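Local atomic coordinates of extracellular haem-binding protein (Streptomyces reticuli, PDB entry 3FPW), a protein that binds and probably degrades haem outside the cell, and is thought to signal to a cognate two-component sensor kinase through its oligomeric assembly. Residues 87-92 against 102-107; 117-122 against 169-174. All coordinates share one frame; numbering follows the deposited sequence.

Contact 1 of 2, residues 87-92 against 102-107; sequences HVSVAV and TLRGDG. With PO4 (phosphate ion), chain F.
His87 turns the ND1 edge of its imidazole to the backbone of Asp106: with CG beside its own backbone N (chi1 -52°), ND1 donates to Asp106 O at 3.0 Å. The bond is bent, 135° at the hydrogen, and the carbonyl oxygen lies 25° out of the ring plane. Next along the chain, Gly107 N donates to O3 of a phosphate, probably from the crystallisation liquor, at 2.6 Å. Between the two strands, which run antiparallel, the pairing is regular. Val90 N to Leu103 O and Leu103 N to Val90 O both measure 2.9 Å. The side chains of this hydrogen-bonded pair share the face that packs against helix 67-83. On the other face Ser89 OG comes alongside the aliphatic base of Arg104, 3.6 Å from its CG, while the hydroxyl of Ser89 is hydrogen-bonded to Ser112 OG. Farther out, Arg104 NE donates to Thr99 O of a second subunit. Beside them the Ala91 methyl meets Thr102 CG2 at 4.2 Å. Alternating faces and paired bonds mark an antiparallel beta hairpin, 89-94 with 99-104, whose outer strand extends the sheet into that second subunit.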
ATOM      1  N   HIS A  87      23.375 -18.363   2.594  1.00 19.29           N
ATOM      2  CA  HIS A  87      23.165 -17.063   1.958  1.00 18.52           C
ATOM      3  C   HIS A  87      21.943 -16.420   2.575  1.00 17.61           C
ATOM      4  O   HIS A  87      20.841 -16.881   2.337  1.00 17.53           O
ATOM      5  CB  HIS A  87      22.922 -17.302   0.467  1.00 18.94           C
ATOM      6  CG  HIS A  87      23.985 -18.134  -0.156  1.00 22.16           C
ATOM      7  ND1 HIS A  87      25.202 -17.613  -0.528  1.00 25.14           N
ATOM      8  CD2 HIS A  87      24.040 -19.462  -0.421  1.00 24.60           C
ATOM      9  CE1 HIS A  87      25.959 -18.581  -1.020  1.00 24.92           C
ATOM     10  NE2 HIS A  87      25.278 -19.712  -0.961  1.00 25.55           N
ATOM     11  N   VAL A  88      22.138 -15.388   3.397  1.00 15.55           N
ATOM     12  CA  VAL A  88      21.039 -14.892   4.230  1.00 14.46           C
ATOM     13  C   VAL A  88      20.938 -13.393   4.122  1.00 13.71           C
ATOM     14  O   VAL A  88      21.887 -12.728   3.698  1.00 14.18           O
ATOM     15  CB  VAL A  88      21.210 -15.260   5.719  1.00 13.79           C
ATOM     16  CG1 VAL A  88      21.292 -16.800   5.885  1.00 14.08           C
ATOM     17  CG2 VAL A  88      22.431 -14.535   6.374  1.00 14.26           C
ATOM     18  N   SER A  89      19.775 -12.863   4.476  1.00 13.78           N
ATOM     19  CA  SER A  89      19.645 -11.452   4.766  1.00 13.71           C
ATOM     20  C   SER A  89      19.512 -11.303   6.269  1.00 13.04           C
ATOM     21  O   SER A  89      18.993 -12.205   6.959  1.00 13.27           O
ATOM     22  CB  SER A  89      18.402 -10.834   4.086  1.00 14.22           C
ATOM     23  OG  SER A  89      18.487 -10.865   2.668  1.00 15.41           O
ATOM     24  N   VAL A  90      19.937 -10.151   6.782  1.00 13.26           N
ATOM     25  CA  VAL A  90      19.932  -9.911   8.220  1.00 13.90           C
ATOM     26  C   VAL A  90      19.370  -8.519   8.468  1.00 13.63           C
ATOM     27  O   VAL A  90      19.677  -7.568   7.742  1.00 14.66           O
ATOM     28  CB  VAL A  90      21.363 -10.029   8.828  1.00 13.52           C
ATOM     29  CG1 VAL A  90      21.328  -9.811  10.341  1.00 15.64           C
ATOM     30  CG2 VAL A  90      21.952 -11.400   8.532  1.00 12.62           C
ATOM     31  N   ALA A  91      18.523  -8.402   9.480  1.00 12.59           N
ATOM     32  CA  ALA A  91      18.010  -7.084   9.857  1.00 12.55           C
ATOM     33  C   ALA A  91      18.163  -6.881  11.337  1.00 12.85           C
ATOM     34  O   ALA A  91      17.949  -7.826  12.118  1.00 12.53           O
ATOM     35  CB  ALA A  91      16.543  -6.944   9.489  1.00 12.40           C
ATOM     36  N   VAL A  92      18.442  -5.637  11.743  1.00 12.54           N
ATOM     37  CA  VAL A  92      18.341  -5.300  13.164  1.00 13.00           C
ATOM     38  C   VAL A  92      17.268  -4.225  13.298  1.00 12.98           C
ATOM     39  O   VAL A  92      17.330  -3.197  12.619  1.00 13.70           O
ATOM     40  CB  VAL A  92      19.689  -4.796  13.734  1.00 13.71           C
ATOM     41  CG1 VAL A  92      19.568  -4.405  15.206  1.00 12.73           C
ATOM     42  CG2 VAL A  92      20.804  -5.847  13.525  1.00 13.53           C
ATOM     43  N   THR A 102      20.105  -3.216   7.673  1.00 12.66           N
ATOM     44  CA  THR A 102      19.823  -4.406   6.856  1.00 13.00           C
ATOM     45  C   THR A 102      21.028  -4.733   6.027  1.00 13.46           C
ATOM     46  O   THR A 102      21.753  -3.833   5.560  1.00 12.46           O
ATOM     47  CB  THR A 102      18.622  -4.231   5.898  1.00 13.53           C
ATOM     48  OG1 THR A 102      18.871  -3.148   4.986  1.00 13.66           O
ATOM     49  CG2 THR A 102      17.353  -3.988   6.678  1.00 12.63           C
ATOM     50  N   LEU A 103      21.238  -6.036   5.822  1.00 12.73           N
ATOM     51  CA  LEU A 103      22.343  -6.506   5.000  1.00 13.72           C
ATOM     52  C   LEU A 103      21.798  -7.650   4.174  1.00 13.76           C
ATOM     53  O   LEU A 103      21.269  -8.621   4.738  1.00 14.57           O
ATOM     54  CB  LEU A 103      23.452  -7.041   5.890  1.00 13.50           C
ATOM     55  CG  LEU A 103      24.138  -6.091   6.869  1.00 13.20           C
ATOM     56  CD1 LEU A 103      25.157  -6.911   7.688  1.00 13.92           C
ATOM     57  CD2 LEU A 103      24.823  -4.964   6.111  1.00 15.07           C
ATOM     58  N   ARG A 104      21.887  -7.534   2.852  1.00 12.86           N
ATOM     59  CA  ARG A 104      21.415  -8.609   1.984  1.00 13.19           C
ATOM     60  C   ARG A 104      22.613  -9.457   1.535  1.00 14.40           C
ATOM     61  O   ARG A 104      23.421  -9.011   0.722  1.00 15.05           O
ATOM     62  CB  ARG A 104      20.696  -8.028   0.753  1.00 13.08           C
ATOM     63  CG  ARG A 104      20.029  -9.117  -0.134  1.00 12.30           C
ATOM     64  CD  ARG A 104      19.563  -8.552  -1.447  1.00 15.36           C
ATOM     65  NE  ARG A 104      18.589  -7.492  -1.244  1.00 16.66           N
ATOM     66  CZ  ARG A 104      17.275  -7.625  -1.399  1.00 16.75           C
ATOM     67  NH1 ARG A 104      16.753  -8.796  -1.802  1.00 17.52           N
ATOM     68  NH2 ARG A 104      16.485  -6.573  -1.165  1.00 14.30           N
ATOM     69  N   GLY A 105      22.712 -10.674   2.059  1.00 15.80           N
ATOM     70  CA  GLY A 105      23.798 -11.576   1.664  1.00 16.30           C
ATOM     71  C   GLY A 105      23.884 -11.877   0.180  1.00 16.79           C
ATOM     72  O   GLY A 105      22.879 -11.964  -0.516  1.00 15.35           O
ATOM     73  N   ASP A 106      25.107 -12.075  -0.311  1.00 17.68           N
ATOM     74  CA  ASP A 106      25.283 -12.497  -1.695  1.00 18.91           C
ATOM     75  C   ASP A 106      24.518 -13.792  -1.920  1.00 18.63           C
ATOM     76  O   ASP A 106      24.697 -14.743  -1.170  1.00 18.90           O
ATOM     77  CB  ASP A 106      26.771 -12.737  -1.994  1.00 19.24           C
ATOM     78  CG  ASP A 106      27.655 -11.488  -1.763  1.00 20.22           C
ATOM     79  OD1 ASP A 106      27.161 -10.348  -1.870  1.00 21.78           O
ATOM     80  OD2 ASP A 106      28.865 -11.657  -1.487  1.00 24.73           O
ATOM     81  N   GLY A 107      23.656 -13.819  -2.928  1.00 18.10           N
ATOM     82  CA  GLY A 107      22.939 -15.041  -3.263  1.00 18.03           C
ATOM     83  C   GLY A 107      21.720 -15.321  -2.400  1.00 17.56           C
ATOM     84  O   GLY A 107      21.067 -16.343  -2.570  1.00 18.02           O
TER
HETATM   85  P   PO4 F 161      24.612 -11.655  -5.861  1.00 58.78           P
HETATM   86  O1  PO4 F 161      25.478 -12.801  -6.350  1.00 56.89           O
HETATM   87  O2  PO4 F 161      23.908 -10.976  -7.023  1.00 57.35           O
HETATM   88  O3  PO4 F 161      23.552 -12.181  -4.911  1.00 56.73           O
HETATM   89  O4  PO4 F 161      25.490 -10.647  -5.146  1.00 57.12           O

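Contact 2 of 2, residues 117-122 against 169-174. With PO4 (phosphate ion), chain E; PO4 (phosphate ion), chain D; PO4 (phosphate ion), chain G.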
ATOM      1  N   GLU A 117      13.525  -8.711   8.235  1.00 13.77           N
ATOM      2  CA  GLU A 117      13.003  -7.518   8.894  1.00 14.74           C
ATOM      3  C   GLU A 117      11.827  -7.834   9.800  1.00 14.24           C
ATOM      4  O   GLU A 117      11.770  -7.381  10.953  1.00 13.17           O
ATOM      5  CB  GLU A 117      12.558  -6.497   7.856  1.00 15.47           C
ATOM      6  CG  GLU A 117      13.591  -5.535   7.401  1.00 20.59           C
ATOM      7  CD  GLU A 117      12.939  -4.348   6.701  1.00 24.65           C
ATOM      8  OE1 GLU A 117      12.217  -4.611   5.717  1.00 26.25           O
ATOM      9  OE2 GLU A 117      13.116  -3.180   7.143  1.00 23.99           O
ATOM     10  N   ARG A 118      10.874  -8.606   9.288  1.00 13.45           N
ATOM     11  CA  ARG A 118       9.686  -8.914  10.070  1.00 13.79           C
ATOM     12  C   ARG A 118       9.997  -9.797  11.261  1.00 13.25           C
ATOM     13  O   ARG A 118       9.394  -9.623  12.318  1.00 14.25           O
ATOM     14  CB  ARG A 118       8.598  -9.516   9.196  1.00 14.60           C
ATOM     15  CG  ARG A 118       8.096  -8.505   8.201  1.00 16.55           C
ATOM     16  CD  ARG A 118       6.941  -9.063   7.389  1.00 19.64           C
ATOM     17  NE  ARG A 118       6.281  -7.971   6.680  1.00 26.17           N
ATOM     18  CZ  ARG A 118       4.991  -7.697   6.771  1.00 26.52           C
ATOM     19  NH1 ARG A 118       4.177  -8.473   7.502  1.00 28.41           N
ATOM     20  NH2 ARG A 118       4.506  -6.668   6.092  1.00 32.66           N
ATOM     21  N   LYS A 119      10.907 -10.757  11.087  1.00 12.22           N
ATOM     22  CA  LYS A 119      11.311 -11.573  12.229  1.00 11.74           C
ATOM     23  C   LYS A 119      11.923 -10.732  13.339  1.00 12.06           C
ATOM     24  O   LYS A 119      11.631 -10.952  14.510  1.00 12.56           O
ATOM     25  CB  LYS A 119      12.309 -12.665  11.834  1.00 11.95           C
ATOM     26  CG  LYS A 119      11.686 -13.721  10.940  1.00 12.10           C
ATOM     27  CD  LYS A 119      12.710 -14.794  10.663  1.00 12.56           C
ATOM     28  CE  LYS A 119      12.299 -15.720   9.523  1.00 13.35           C
ATOM     29  NZ  LYS A 119      13.395 -16.705   9.192  1.00 14.18           N
ATOM     30  N   ALA A 120      12.812  -9.817  12.973  1.00 12.11           N
ATOM     31  CA  ALA A 120      13.419  -8.934  13.959  1.00 12.60           C
ATOM     32  C   ALA A 120      12.361  -8.091  14.708  1.00 13.13           C
ATOM     33  O   ALA A 120      12.423  -7.937  15.943  1.00 14.07           O
ATOM     34  CB  ALA A 120      14.465  -8.031  13.275  1.00 11.89           C
ATOM     35  N   PHE A 121      11.430  -7.519  13.957  1.00 12.51           N
ATOM     36  CA  PHE A 121      10.361  -6.724  14.543  1.00 13.00           C
ATOM     37  C   PHE A 121       9.555  -7.593  15.526  1.00 13.86           C
ATOM     38  O   PHE A 121       9.144  -7.150  16.595  1.00 14.14           O
ATOM     39  CB  PHE A 121       9.448  -6.256  13.386  1.00 13.22           C
ATOM     40  CG  PHE A 121       8.260  -5.431  13.824  1.00 12.19           C
ATOM     41  CD1 PHE A 121       7.001  -6.013  14.006  1.00 14.95           C
ATOM     42  CD2 PHE A 121       8.396  -4.062  14.033  1.00 13.83           C
ATOM     43  CE1 PHE A 121       5.900  -5.242  14.410  1.00 14.44           C
ATOM     44  CE2 PHE A 121       7.290  -3.293  14.413  1.00 15.88           C
ATOM     45  CZ  PHE A 121       6.060  -3.887  14.611  1.00 15.09           C
ATOM     46  N   THR A 122       9.319  -8.848  15.156  1.00 14.04           N
ATOM     47  CA  THR A 122       8.463  -9.712  15.959  1.00 13.70           C
ATOM     48  C   THR A 122       9.156 -10.086  17.258  1.00 13.71           C
ATOM     49  O   THR A 122       8.550 -10.056  18.350  1.00 14.76           O
ATOM     50  CB  THR A 122       8.068 -10.945  15.160  1.00 13.03           C
ATOM     51  OG1 THR A 122       7.386 -10.493  13.984  1.00 13.98           O
ATOM     52  CG2 THR A 122       7.146 -11.839  15.966  1.00 14.89           C
ATOM     53  N   GLY A 169      17.046 -10.328  13.092  1.00 12.64           N
ATOM     54  CA  GLY A 169      16.318 -11.298  12.279  1.00 13.29           C
ATOM     55  C   GLY A 169      17.143 -11.776  11.101  1.00 12.70           C
ATOM     56  O   GLY A 169      17.873 -11.011  10.507  1.00 13.64           O
ATOM     57  N   VAL A 170      17.054 -13.072  10.792  1.00 12.90           N
ATOM     58  CA  VAL A 170      17.829 -13.674   9.707  1.00 12.31           C
ATOM     59  C   VAL A 170      16.904 -14.520   8.902  1.00 11.69           C
ATOM     60  O   VAL A 170      16.025 -15.197   9.462  1.00 12.65           O
ATOM     61  CB  VAL A 170      18.965 -14.564  10.250  1.00 12.73           C
ATOM     62  CG1 VAL A 170      19.733 -15.276   9.104  1.00 12.83           C
ATOM     63  CG2 VAL A 170      19.918 -13.702  11.049  1.00 13.63           C
ATOM     64  N   ALA A 171      17.068 -14.471   7.597  1.00 12.01           N
ATOM     65  CA  ALA A 171      16.254 -15.331   6.738  1.00 12.77           C
ATOM     66  C   ALA A 171      17.056 -15.763   5.529  1.00 13.20           C
ATOM     67  O   ALA A 171      18.012 -15.085   5.158  1.00 14.01           O
ATOM     68  CB  ALA A 171      14.980 -14.557   6.303  1.00 12.70           C
ATOM     69  N   GLY A 172      16.732 -16.922   4.948  1.00 14.55           N
ATOM     70  CA  GLY A 172      17.447 -17.363   3.746  1.00 15.12           C
ATOM     71  C   GLY A 172      18.140 -18.704   3.898  1.00 15.46           C
ATOM     72  O   GLY A 172      18.530 -19.304   2.897  1.00 15.98           O
ATOM     73  N   ALA A 173      18.307 -19.175   5.136  1.00 16.03           N
ATOM     74  CA  ALA A 173      18.877 -20.507   5.356  1.00 17.09           C
ATOM     75  C   ALA A 173      17.813 -21.573   5.091  1.00 17.91           C
ATOM     76  O   ALA A 173      16.618 -21.265   4.964  1.00 18.64           O
ATOM     77  CB  ALA A 173      19.426 -20.655   6.776  1.00 17.43           C
ATOM     78  N   PRO A 174      18.242 -22.836   5.012  1.00 18.55           N
ATOM     79  CA  PRO A 174      17.304 -23.885   4.653  1.00 19.32           C
ATOM     80  C   PRO A 174      16.241 -24.168   5.705  1.00 19.19           C
ATOM     81  O   PRO A 174      15.253 -24.856   5.420  1.00 19.15           O
ATOM     82  CB  PRO A 174      18.199 -25.114   4.479  1.00 19.94           C
ATOM     83  CG  PRO A 174      19.545 -24.629   4.315  1.00 20.39           C
ATOM     84  CD  PRO A 174      19.643 -23.297   4.968  1.00 18.59           C
TER
HETATM   85  P   PO4 E 160       8.362  -4.886   6.366  1.00 65.27           P
HETATM   86  O1  PO4 E 160       9.738  -4.918   6.991  1.00 62.68           O
HETATM   87  O2  PO4 E 160       8.170  -6.064   5.426  1.00 62.16           O
HETATM   88  O3  PO4 E 160       7.311  -4.950   7.454  1.00 62.11           O
HETATM   89  O4  PO4 E 160       8.220  -3.590   5.593  1.00 63.08           O
HETATM   90  P   PO4 D 159      13.085 -17.836   5.499  1.00 30.06           P
HETATM   91  O1  PO4 D 159      14.538 -18.142   5.848  1.00 27.87           O
HETATM   92  O2  PO4 D 159      12.459 -19.142   5.079  1.00 32.62           O
HETATM   93  O3  PO4 D 159      12.442 -17.391   6.773  1.00 31.20           O
HETATM   94  O4  PO4 D 159      12.839 -16.765   4.411  1.00 26.57           O
HETATM   95  P   PO4 G 162       1.422  -5.940   7.002  1.00 51.18           P
HETATM   96  O1  PO4 G 162       1.686  -7.141   7.887  1.00 49.55           O
HETATM   97  O2  PO4 G 162       1.567  -6.323   5.545  1.00 51.14           O
HETATM   98  O3  PO4 G 162       0.015  -5.453   7.270  1.00 51.47           O
HETATM   99  O4  PO4 G 162       2.404  -4.835   7.322  1.00 51.47           O
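Ala120 CB rests 3.5 Å from Gly169 N, where helix 112-126 lies across strand 163-171, a helix packed on one face of an antiparallel sheet; the short segments run at 149°, with axes 6.3 Å apart. The packing depends on the glycine: a CB at Gly169 would collide with the backbone N of Ala120. The CB of Lys119 adds a looser touch, 4.3 Å from Gly169 CA.

The polar link is made by Lys119. Its chain is extended beyond CG, which carries NZ along the strand to Val170 O, 3.0 Å away and in the carbonyl plane. The buried ammonium has further partners in Asp179, through a salt bridge, and in Ala153 O, so its charge is probably well compensated. It also donates to O3 of a phosphate, whose O1 accepts from Gly172 N; this anion, probably from the crystallisation liquor, thus bridges helix and strand end.

Away from the strand, Arg118 binds two more phosphates, likewise probably from the crystallisation liquor, by the edge of its guanidinium. NE donates to one at a nearly straight 163°, while NH1 and NH2 reach two oxygens of the other, a side-by-side grip that fixes the rotation of the group. An alanine here would remove all three donors and is likely to leave the negative charge of both phosphates without its guanidinium mate.

Within the helix, Arg118 O accepts from opposite faces of its plane: Thr122 N at 2.9 Å and Thr122 OG1 at 2.8 Å.

Contact 1 and contact 2 come in series along the chain: the hairpin of 89-94 and 99-104 is complete before helix 112-126 begins, and strand 163-171, the other half of contact 2, follows much later. Their centres are 9 Å apart and they meet directly, because 89-94 and 163-171 are neighbours in one antiparallel sheet. Two probable backbone hydrogen bonds join them, Ala91 O with Gly169 N at 2.8 Å and Ser89 N with Ala171 O at 2.9 Å. The helix also leans on the hairpin, Ala91 CB lying 3.6 Å from Glu117 CA. Helix 112-126 therefore spans strands of both contacts, making them parts of one continuous helix-on-sheet structure.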